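Local coordinates for SAP-like pentraxin (Limulus polyphemus, PDB 3FLP), which binds two calcium ions per subunit and, as a pentraxin-family lectin assembled into doubly stacked heptameric rings, probably recognises sugar ligands through them, at residues P17-L22 and G151-Q156; T47-S52 and Q61-M66; G143-K148 and E155-S160. All blocks are in the same frame, centred on the assembly; numbering follows the deposited sequence.

Interaction 1: residues P17-L22 and G151-Q156; sequences PKFPHL and GGFEEQ. With CA (calcium ion), chain P.
Phe19 and Phe153 meet because each turns its ring carbon CG away from its own carbonyl carbon, with chi1 near -55°. Both CB atoms point toward the other segment, and the two side chains run antiparallel alongside one another. His21 reaches the same spot with CG between its backbone N and carbonyl carbon, chi1 72°, which swings the imidazole against Phe153. Phe153 CB lies 3.5 Å from Phe19 CD2, so the root of one side chain touches the ring of the other, and the two phenyl planes are inclined obliquely. Farther out, Phe153 presents its ring edge to the face of His21, with Phe153 CE2 over the centre of the imidazole, 3.8 Å from His21 CE1. This is an edge-to-face pair, with ring planes at 57°. A flat apolar ring suits both phenylalanine positions, letting the pair pack closely while Phe153 also offers an edge to His21. His21 ND1 helps fix the rotation of the imidazole by donating to Phe19 O over 2.9 Å, with the acceptor close to the ring plane. Histidine suits this place by offering a flat face to the phenyl and an N-H to the backbone. At its edge the Phe19 ring meets Glu155 N, 3.8 Å from Phe19 CE2, while Glu155 OE1 turns to the backbone N of Asn16. Glu154 extends to calcium, with OE1 2.3 Å from the ion. Gly152 O accepts a hydrogen bond from a calcium-bound water, and the positive phi of Gly152 suits glycine. Glu145, Asp147 and Glu157 supply the other protein ligands of this ion. An aromatic cluster therefore joins the segment entering strand 21-24 to the calcium-binding loop, beside the two-calcium site of the pentraxin fold.

Interaction 2: residues T47-S52 and Q61-M66; sequences TGYIFS and QFITSM
Backbone hydrogen bonds pair strand 48-52 with strand 63-66 as antiparallel neighbours. Gly48 and Met66 form a hydrogen-bonded pair, each N donating to the other's O over 3.2 Å. Next along, Ile50 N gives to Thr64 O, and Thr64 N returns a bond to Phe51 O at 2.9 Å. Between the non-hydrogen-bonded pairs Tyr49-Ser65 and Ser52-Ile63 the register slips by one residue, a beta bulge at which Ile50 and Phe51 both lie opposite Thr64.

One side-chain bond serves this irregularity. In Thr64 a chi1 of 61° places OG1 next to the main chain of 47-52, where it accepts Phe51 N at 2.9 Å. Threonine fits here because its hydroxyl takes the N-H that the bulge turns away from the regular ladder, while its own N and O still bond to Phe51 O and Ile50 N.

Apolar and aromatic contacts add to the bonds. On the face shared by Tyr49, Ser52, Ile63 and Ser65, Ser65 CB sits over the Tyr49 ring, 4.0 Å from its centroid, in a CH-pi contact, and Ile63 CG2 comes obliquely to Tyr49 CD2 at 3.6 Å. A side chain as small as serine probably allows the phenol ring to lie against it. The rings of Phe51 and Phe62 meet obliquely through their CD1 atoms, 3.9 Å apart, with Val36, Val140 and Leu78 around them. Ser52 OG is hydrogen-bonded to Gln146 NE2 of the calcium loop.

Chemically, the contact is a buried hairpin joined by four backbone hydrogen bonds, with the threonine hydroxyl standing in for a main-chain acceptor where the register slips.

Interaction 3: residues G143-K148 and E155-S160; sequences GQEQDK and EQESWS. With CA (calcium ion), chain O; CA (calcium ion), chain P.
Glu157 and Glu145 bring their OE1 atoms to the same calcium ion as neighbouring ligands, and have the two largest shares of the surface buried here. Glu157 runs extended beyond CG (chi2 176°) and gives OE1 to the ion at 2.4 Å, while OE2 accepts a hydrogen bond from a calcium-bound water. Glu145, bent at chi2, places OE1 between both calcium ions, 2.5 Å from each. Its OE2 binds the second ion alone, at 2.6 Å. Glu145 OE1 and Glu157 OE1 are 3.5 Å apart, their carboxylates turned by 78°, which the shared metal charge probably makes tolerable. Asp147 OD1 also bridges the ions, but its OD2 goes to the ion bound by Glu157, whereas Gln146 adds its backbone O to the other. Glu154 completes the protein ligands of the former, and Asp59 and Asn60 those of the latter. This pair of carboxylate-bridged calcium ions is the characteristic metal site of pentraxins, where relatives such as serum amyloid P bind ligands. Glutamate suits both positions, being long enough to reach the metal. Gly143 O accepts Trp159 N at 3.0 Å, the donor standing above the carbonyl plane. The backbone angles of Gly143 (phi 94°) would press any CB against the preceding carbonyl O, which calls for glycine. Gln144 OE1 touches Ser158 CB at 3.2 Å, while Gln144 NE2 is hydrogen-bonded to Pro20 O.

Overall arrangement
Along the chain, 17-22 comes first, then the hairpin of interaction 2, and then the loop between strands 139-142 and 161-169 that provides both segments of interaction 3 and the second segment of interaction 1. Interactions 1 and 3 have centres about 5 Å apart, share Glu155 and Gln156, and touch the same calcium ion. The centre of interaction 2 lies about 8 Å from that of interaction 3 and about 13 Å from that of interaction 1. Strands 48-55, 60-68 and 21-24 belong to one seven-stranded antiparallel sheet, to which Ile50 O and Tyr49 N tie the loop through Gly143 N and Glu157 O. The calcium site thus rests directly on the sheet.

Interaction 1: residues P17-L22 and G151-Q156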
loop_
_atom_site.group_PDB
_atom_site.type_symbol
_atom_site.label_atom_id
_atom_site.label_comp_id
_atom_site.label_asym_id
_atom_site.label_seq_id
_atom_site.Cartn_x
_atom_site.Cartn_y
_atom_site.Cartn_z
ATOM N N PRO A 17 -41.891 2.394 46.053
ATOM C CA PRO A 17 -42.237 1.533 44.914
ATOM C C PRO A 17 -41.338 1.685 43.680
ATOM O O PRO A 17 -41.707 1.241 42.590
ATOM C CB PRO A 17 -43.667 1.952 44.613
ATOM C CG PRO A 17 -43.574 3.445 44.775
ATOM C CD PRO A 17 -42.730 3.610 46.051
ATOM N N LYS A 18 -40.175 2.310 43.839
ATOM C CA LYS A 18 -39.274 2.493 42.705
ATOM C C LYS A 18 -38.210 1.399 42.622
ATOM O O LYS A 18 -37.389 1.245 43.532
ATOM C CB LYS A 18 -38.600 3.868 42.766
ATOM C CG LYS A 18 -37.610 4.100 41.625
ATOM C CD LYS A 18 -36.817 5.397 41.789
ATOM C CE LYS A 18 -35.749 5.539 40.700
ATOM N NZ LYS A 18 -34.950 6.797 40.827
ATOM N N PHE A 19 -38.234 0.641 41.527
ATOM C CA PHE A 19 -37.274 -0.440 41.313
ATOM C C PHE A 19 -36.581 -0.305 39.950
ATOM O O PHE A 19 -37.010 -0.901 38.960
ATOM C CB PHE A 19 -37.971 -1.811 41.386
ATOM C CG PHE A 19 -38.727 -2.053 42.668
ATOM C CD1 PHE A 19 -40.039 -1.604 42.817
ATOM C CD2 PHE A 19 -38.129 -2.737 43.724
ATOM C CE1 PHE A 19 -40.745 -1.836 44.005
ATOM C CE2 PHE A 19 -38.823 -2.973 44.914
ATOM C CZ PHE A 19 -40.131 -2.523 45.056
ATOM N N PRO A 20 -35.503 0.487 39.876
ATOM C CA PRO A 20 -34.829 0.624 38.579
ATOM C C PRO A 20 -34.410 -0.743 38.031
ATOM O O PRO A 20 -33.828 -1.555 38.750
ATOM C CB PRO A 20 -33.642 1.542 38.896
ATOM C CG PRO A 20 -33.407 1.316 40.369
ATOM C CD PRO A 20 -34.800 1.242 40.925
ATOM N N HIS A 21 -34.722 -1.000 36.766
ATOM C CA HIS A 21 -34.376 -2.283 36.165
ATOM C C HIS A 21 -34.502 -2.284 34.651
ATOM O O HIS A 21 -35.018 -1.350 34.044
ATOM C CB HIS A 21 -35.293 -3.393 36.699
ATOM C CG HIS A 21 -36.695 -3.323 36.170
ATOM N ND1 HIS A 21 -37.611 -2.384 36.597
ATOM C CD2 HIS A 21 -37.335 -4.069 35.235
ATOM C CE1 HIS A 21 -38.753 -2.555 35.953
ATOM N NE2 HIS A 21 -38.612 -3.573 35.121
ATOM N N LEU A 22 -34.030 -3.370 34.057
ATOM C CA LEU A 22 -34.115 -3.583 32.623
ATOM C C LEU A 22 -34.813 -4.931 32.471
ATOM O O LEU A 22 -34.646 -5.815 33.312
ATOM C CB LEU A 22 -32.725 -3.695 31.989
ATOM C CG LEU A 22 -31.661 -2.626 32.232
ATOM C CD1 LEU A 22 -30.451 -2.921 31.334
ATOM C CD2 LEU A 22 -32.222 -1.257 31.923
ATOM N N GLY A 151 -41.506 -9.008 37.506
ATOM C CA GLY A 151 -41.930 -8.263 38.677
ATOM C C GLY A 151 -41.711 -8.946 40.011
ATOM O O GLY A 151 -40.875 -9.845 40.131
ATOM N N GLY A 152 -42.473 -8.508 41.016
ATOM C CA GLY A 152 -42.355 -9.061 42.355
ATOM C C GLY A 152 -40.991 -8.748 42.942
ATOM O O GLY A 152 -40.416 -9.559 43.663
ATOM N N PHE A 153 -40.477 -7.561 42.629
ATOM C CA PHE A 153 -39.164 -7.128 43.101
ATOM C C PHE A 153 -39.130 -6.812 44.593
ATOM O O PHE A 153 -40.141 -6.428 45.178
ATOM C CB PHE A 153 -38.703 -5.885 42.327
ATOM C CG PHE A 153 -38.710 -6.057 40.833
ATOM C CD1 PHE A 153 -38.266 -7.238 40.251
ATOM C CD2 PHE A 153 -39.157 -5.032 40.008
ATOM C CE1 PHE A 153 -38.267 -7.397 38.864
ATOM C CE2 PHE A 153 -39.163 -5.180 38.620
ATOM C CZ PHE A 153 -38.717 -6.365 38.048
ATOM N N GLU A 154 -37.954 -6.970 45.195
ATOM C CA GLU A 154 -37.752 -6.696 46.617
ATOM C C GLU A 154 -36.510 -5.829 46.774
ATOM O O GLU A 154 -35.434 -6.178 46.285
ATOM C CB GLU A 154 -37.574 -8.000 47.397
ATOM C CG GLU A 154 -38.838 -8.833 47.476
ATOM C CD GLU A 154 -38.638 -10.136 48.233
ATOM O OE1 GLU A 154 -37.990 -11.060 47.688
ATOM O OE2 GLU A 154 -39.132 -10.226 49.378
ATOM N N GLU A 155 -36.654 -4.705 47.467
ATOM C CA GLU A 155 -35.537 -3.784 47.639
ATOM C C GLU A 155 -34.272 -4.382 48.246
ATOM O O GLU A 155 -33.168 -3.997 47.864
ATOM C CB GLU A 155 -35.975 -2.537 48.428
ATOM C CG GLU A 155 -36.681 -2.802 49.752
ATOM C CD GLU A 155 -37.192 -1.517 50.422
ATOM O OE1 GLU A 155 -37.989 -0.776 49.795
ATOM O OE2 GLU A 155 -36.799 -1.252 51.583
ATOM N N GLN A 156 -34.415 -5.327 49.169
ATOM C CA GLN A 156 -33.238 -5.930 49.781
ATOM C C GLN A 156 -32.472 -6.880 48.857
ATOM O O GLN A 156 -31.387 -7.338 49.200
ATOM C CB GLN A 156 -33.616 -6.642 51.081
ATOM C CG GLN A 156 -33.930 -5.676 52.224
ATOM C CD GLN A 156 -34.128 -6.383 53.559
ATOM O OE1 GLN A 156 -35.048 -7.195 53.721
ATOM N NE2 GLN A 156 -33.261 -6.077 54.525
HETATM CA CA CA P . -37.463 -12.046 45.682
HETATM O O HOH W 1 -37.887 -10.063 44.464
HETATM O O HOH W 2 -36.454 -13.696 47.041
#

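Interaction 2: residues T47-S52 and Q61-M66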
loop_
_atom_site.group_PDB
_atom_site.type_symbol
_atom_site.label_atom_id
_atom_site.label_comp_id
_atom_site.label_asym_id
_atom_site.label_seq_id
_atom_site.Cartn_x
_atom_site.Cartn_y
_atom_site.Cartn_z
ATOM N N THR A 47 -25.447 -7.910 49.501
ATOM C CA THR A 47 -25.910 -8.744 48.405
ATOM C C THR A 47 -26.909 -8.074 47.471
ATOM O O THR A 47 -27.845 -7.409 47.907
ATOM C CB THR A 47 -26.549 -10.022 48.952
ATOM O OG1 THR A 47 -25.645 -10.631 49.881
ATOM C CG2 THR A 47 -26.848 -11.000 47.819
ATOM N N GLY A 48 -26.691 -8.266 46.177
ATOM C CA GLY A 48 -27.580 -7.719 45.174
ATOM C C GLY A 48 -27.624 -8.694 44.013
ATOM O O GLY A 48 -26.617 -9.332 43.711
ATOM N N TYR A 49 -28.780 -8.832 43.373
ATOM C CA TYR A 49 -28.905 -9.741 42.235
ATOM C C TYR A 49 -28.803 -8.952 40.942
ATOM O O TYR A 49 -29.531 -7.980 40.733
ATOM C CB TYR A 49 -30.230 -10.507 42.302
ATOM C CG TYR A 49 -30.252 -11.457 43.466
ATOM C CD1 TYR A 49 -30.464 -10.994 44.762
ATOM C CD2 TYR A 49 -29.952 -12.809 43.286
ATOM C CE1 TYR A 49 -30.370 -11.850 45.857
ATOM C CE2 TYR A 49 -29.853 -13.676 44.371
ATOM C CZ TYR A 49 -30.061 -13.188 45.653
ATOM O OH TYR A 49 -29.946 -14.034 46.726
ATOM N N ILE A 50 -27.892 -9.382 40.074
ATOM C CA ILE A 50 -27.644 -8.700 38.811
ATOM C C ILE A 50 -28.461 -9.232 37.641
ATOM O O ILE A 50 -29.230 -8.497 37.024
ATOM C CB ILE A 50 -26.139 -8.783 38.458
ATOM C CG1 ILE A 50 -25.324 -8.158 39.593
ATOM C CG2 ILE A 50 -25.856 -8.064 37.145
ATOM C CD1 ILE A 50 -23.834 -8.349 39.458
ATOM N N PHE A 51 -28.276 -10.512 37.338
ATOM C CA PHE A 51 -28.967 -11.175 36.234
ATOM C C PHE A 51 -30.002 -12.155 36.794
ATOM O O PHE A 51 -29.660 -13.106 37.489
ATOM C CB PHE A 51 -27.918 -11.896 35.371
ATOM C CG PHE A 51 -28.464 -12.565 34.139
ATOM C CD1 PHE A 51 -29.066 -13.820 34.213
ATOM C CD2 PHE A 51 -28.322 -11.965 32.890
ATOM C CE1 PHE A 51 -29.513 -14.467 33.063
ATOM C CE2 PHE A 51 -28.767 -12.607 31.730
ATOM C CZ PHE A 51 -29.361 -13.857 31.817
ATOM N N SER A 52 -31.269 -11.908 36.485
ATOM C CA SER A 52 -32.372 -12.742 36.962
ATOM C C SER A 52 -33.195 -13.303 35.803
ATOM O O SER A 52 -33.713 -12.548 34.980
ATOM C CB SER A 52 -33.275 -11.908 37.886
ATOM O OG SER A 52 -34.517 -12.544 38.142
ATOM N N GLN A 61 -34.944 -19.494 37.882
ATOM C CA GLN A 61 -34.267 -20.392 36.950
ATOM C C GLN A 61 -32.751 -20.203 36.960
ATOM O O GLN A 61 -31.991 -21.171 37.007
ATOM C CB GLN A 61 -34.807 -20.177 35.528
ATOM C CG GLN A 61 -36.134 -20.869 35.258
ATOM C CD GLN A 61 -35.974 -22.365 35.006
ATOM O OE1 GLN A 61 -34.913 -22.945 35.255
ATOM N NE2 GLN A 61 -37.031 -22.995 34.508
ATOM N N PHE A 62 -32.315 -18.952 36.931
ATOM C CA PHE A 62 -30.890 -18.648 36.917
ATOM C C PHE A 62 -30.709 -17.239 37.469
ATOM O O PHE A 62 -31.276 -16.288 36.939
ATOM C CB PHE A 62 -30.386 -18.746 35.479
ATOM C CG PHE A 62 -28.906 -18.654 35.347
ATOM C CD1 PHE A 62 -28.268 -17.423 35.365
ATOM C CD2 PHE A 62 -28.143 -19.804 35.185
ATOM C CE1 PHE A 62 -26.892 -17.336 35.218
ATOM C CE2 PHE A 62 -26.771 -19.725 35.037
ATOM C CZ PHE A 62 -26.147 -18.487 35.055
ATOM N N ILE A 63 -29.946 -17.103 38.549
ATOM C CA ILE A 63 -29.744 -15.787 39.136
ATOM C C ILE A 63 -28.318 -15.579 39.608
ATOM O O ILE A 63 -27.773 -16.390 40.363
ATOM C CB ILE A 63 -30.677 -15.538 40.346
ATOM C CG1 ILE A 63 -31.808 -16.571 40.376
ATOM C CG2 ILE A 63 -31.268 -14.142 40.254
ATOM C CD1 ILE A 63 -32.694 -16.457 41.595
ATOM N N THR A 64 -27.713 -14.485 39.160
ATOM C CA THR A 64 -26.351 -14.150 39.555
ATOM C C THR A 64 -26.428 -13.077 40.630
ATOM O O THR A 64 -27.373 -12.294 40.670
ATOM C CB THR A 64 -25.522 -13.590 38.375
ATOM O OG1 THR A 64 -26.143 -12.393 37.889
ATOM C CG2 THR A 64 -25.416 -14.621 37.250
ATOM N N SER A 65 -25.427 -13.042 41.497
ATOM C CA SER A 65 -25.399 -12.070 42.572
ATOM C C SER A 65 -23.973 -11.856 43.041
ATOM O O SER A 65 -23.047 -12.563 42.627
ATOM C CB SER A 65 -26.229 -12.579 43.750
ATOM O OG SER A 65 -25.728 -13.828 44.198
ATOM N N MET A 66 -23.803 -10.880 43.921
ATOM C CA MET A 66 -22.487 -10.586 44.461
ATOM C C MET A 66 -22.651 -9.840 45.764
ATOM O O MET A 66 -23.727 -9.333 46.075
ATOM C CB MET A 66 -21.688 -9.688 43.507
ATOM C CG MET A 66 -22.216 -8.243 43.454
ATOM S SD MET A 66 -21.039 -7.025 42.784
ATOM C CE MET A 66 -20.166 -6.537 44.281
#

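Interaction 3: residues G143-K148 and E155-S160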
loop_
_atom_site.group_PDB
_atom_site.type_symbol
_atom_site.label_atom_id
_atom_site.label_comp_id
_atom_site.label_asym_id
_atom_site.label_seq_id
_atom_site.Cartn_x
_atom_site.Cartn_y
_atom_site.Cartn_z
ATOM N N GLY A 143 -30.797 -6.083 37.481
ATOM C CA GLY A 143 -30.867 -5.148 38.592
ATOM C C GLY A 143 -31.867 -5.454 39.690
ATOM O O GLY A 143 -31.818 -4.838 40.760
ATOM N N GLN A 144 -32.781 -6.385 39.430
ATOM C CA GLN A 144 -33.779 -6.772 40.420
ATOM C C GLN A 144 -33.946 -8.293 40.374
ATOM O O GLN A 144 -33.596 -8.930 39.382
ATOM C CB GLN A 144 -35.140 -6.107 40.129
ATOM C CG GLN A 144 -35.175 -4.575 40.112
ATOM C CD GLN A 144 -34.875 -3.936 41.471
ATOM O OE1 GLN A 144 -35.079 -4.542 42.522
ATOM N NE2 GLN A 144 -34.409 -2.701 41.448
ATOM N N GLU A 145 -34.481 -8.864 41.450
ATOM C CA GLU A 145 -34.709 -10.302 41.550
ATOM C C GLU A 145 -36.206 -10.541 41.317
ATOM O O GLU A 145 -37.036 -9.989 42.037
ATOM C CB GLU A 145 -34.300 -10.766 42.955
ATOM C CG GLU A 145 -33.882 -12.234 43.095
ATOM C CD GLU A 145 -35.051 -13.202 43.071
ATOM O OE1 GLU A 145 -35.991 -13.029 43.878
ATOM O OE2 GLU A 145 -35.022 -14.143 42.248
ATOM N N GLN A 146 -36.553 -11.342 40.313
ATOM C CA GLN A 146 -37.965 -11.623 40.008
ATOM C C GLN A 146 -38.595 -12.703 40.891
ATOM O O GLN A 146 -37.988 -13.747 41.138
ATOM C CB GLN A 146 -38.127 -12.091 38.556
ATOM C CG GLN A 146 -37.623 -11.149 37.478
ATOM C CD GLN A 146 -37.594 -11.815 36.106
ATOM O OE1 GLN A 146 -38.616 -11.910 35.423
ATOM N NE2 GLN A 146 -36.417 -12.301 35.707
ATOM N N ASP A 147 -39.814 -12.441 41.361
ATOM C CA ASP A 147 -40.569 -13.415 42.147
ATOM C C ASP A 147 -41.782 -13.767 41.294
ATOM O O ASP A 147 -42.600 -14.617 41.646
ATOM C CB ASP A 147 -41.000 -12.842 43.497
ATOM C CG ASP A 147 -39.866 -12.819 44.496
ATOM O OD1 ASP A 147 -38.945 -13.653 44.352
ATOM O OD2 ASP A 147 -39.893 -11.988 45.428
ATOM N N LYS A 148 -41.864 -13.087 40.155
ATOM C CA LYS A 148 -42.909 -13.289 39.160
ATOM C C LYS A 148 -42.299 -12.759 37.864
ATOM O O LYS A 148 -41.358 -11.956 37.901
ATOM C CB LYS A 148 -44.181 -12.510 39.501
ATOM C CG LYS A 148 -43.970 -11.016 39.599
ATOM C CD LYS A 148 -45.254 -10.225 39.346
ATOM C CE LYS A 148 -46.340 -10.548 40.352
ATOM N NZ LYS A 148 -47.500 -9.633 40.169
ATOM N N GLU A 155 -36.654 -4.705 47.467
ATOM C CA GLU A 155 -35.537 -3.784 47.639
ATOM C C GLU A 155 -34.272 -4.382 48.246
ATOM O O GLU A 155 -33.168 -3.997 47.864
ATOM C CB GLU A 155 -35.975 -2.537 48.428
ATOM C CG GLU A 155 -36.681 -2.802 49.752
ATOM C CD GLU A 155 -37.192 -1.517 50.422
ATOM O OE1 GLU A 155 -37.989 -0.776 49.795
ATOM O OE2 GLU A 155 -36.799 -1.252 51.583
ATOM N N GLN A 156 -34.415 -5.327 49.169
ATOM C CA GLN A 156 -33.238 -5.930 49.781
ATOM C C GLN A 156 -32.472 -6.880 48.857
ATOM O O GLN A 156 -31.387 -7.338 49.200
ATOM C CB GLN A 156 -33.616 -6.642 51.081
ATOM C CG GLN A 156 -33.930 -5.676 52.224
ATOM C CD GLN A 156 -34.128 -6.383 53.559
ATOM O OE1 GLN A 156 -35.048 -7.195 53.721
ATOM N NE2 GLN A 156 -33.261 -6.077 54.525
ATOM N N GLU A 157 -33.024 -7.166 47.683
ATOM C CA GLU A 157 -32.350 -8.050 46.735
ATOM C C GLU A 157 -31.936 -7.312 45.459
ATOM O O GLU A 157 -31.411 -7.919 44.520
ATOM C CB GLU A 157 -33.247 -9.240 46.396
ATOM C CG GLU A 157 -33.598 -10.092 47.616
ATOM C CD GLU A 157 -34.572 -11.217 47.297
ATOM O OE1 GLU A 157 -35.588 -10.949 46.632
ATOM O OE2 GLU A 157 -34.332 -12.367 47.720
ATOM N N SER A 158 -32.157 -6.000 45.430
ATOM C CA SER A 158 -31.800 -5.204 44.262
ATOM C C SER A 158 -30.297 -4.952 44.199
ATOM O O SER A 158 -29.585 -5.086 45.198
ATOM C CB SER A 158 -32.535 -3.861 44.284
ATOM O OG SER A 158 -31.999 -3.009 45.277
ATOM N N TRP A 159 -29.814 -4.590 43.017
ATOM C CA TRP A 159 -28.400 -4.300 42.837
ATOM C C TRP A 159 -28.267 -2.895 42.273
ATOM O O TRP A 159 -28.838 -2.586 41.229
ATOM C CB TRP A 159 -27.760 -5.287 41.864
ATOM C CG TRP A 159 -26.272 -5.123 41.765
ATOM C CD1 TRP A 159 -25.330 -5.667 42.593
ATOM C CD2 TRP A 159 -25.553 -4.343 40.801
ATOM N NE1 TRP A 159 -24.073 -5.277 42.207
ATOM C CE2 TRP A 159 -24.177 -4.464 41.109
ATOM C CE3 TRP A 159 -25.936 -3.554 39.705
ATOM C CZ2 TRP A 159 -23.179 -3.825 40.359
ATOM C CZ3 TRP A 159 -24.941 -2.919 38.955
ATOM C CH2 TRP A 159 -23.577 -3.062 39.291
ATOM N N SER A 160 -27.518 -2.048 42.967
ATOM C CA SER A 160 -27.309 -0.681 42.514
ATOM C C SER A 160 -25.865 -0.506 42.062
ATOM O O SER A 160 -24.947 -1.069 42.655
ATOM C CB SER A 160 -27.637 0.308 43.635
ATOM O OG SER A 160 -29.025 0.278 43.926
HETATM CA CA CA O . -37.358 -14.972 43.080
HETATM CA CA CA P . -37.463 -12.046 45.682
HETATM O O HOH W 1 -37.887 -10.063 44.464
HETATM O O HOH W 2 -36.454 -13.696 47.041
HETATM O O HOH W 3 -36.727 -15.587 45.255
#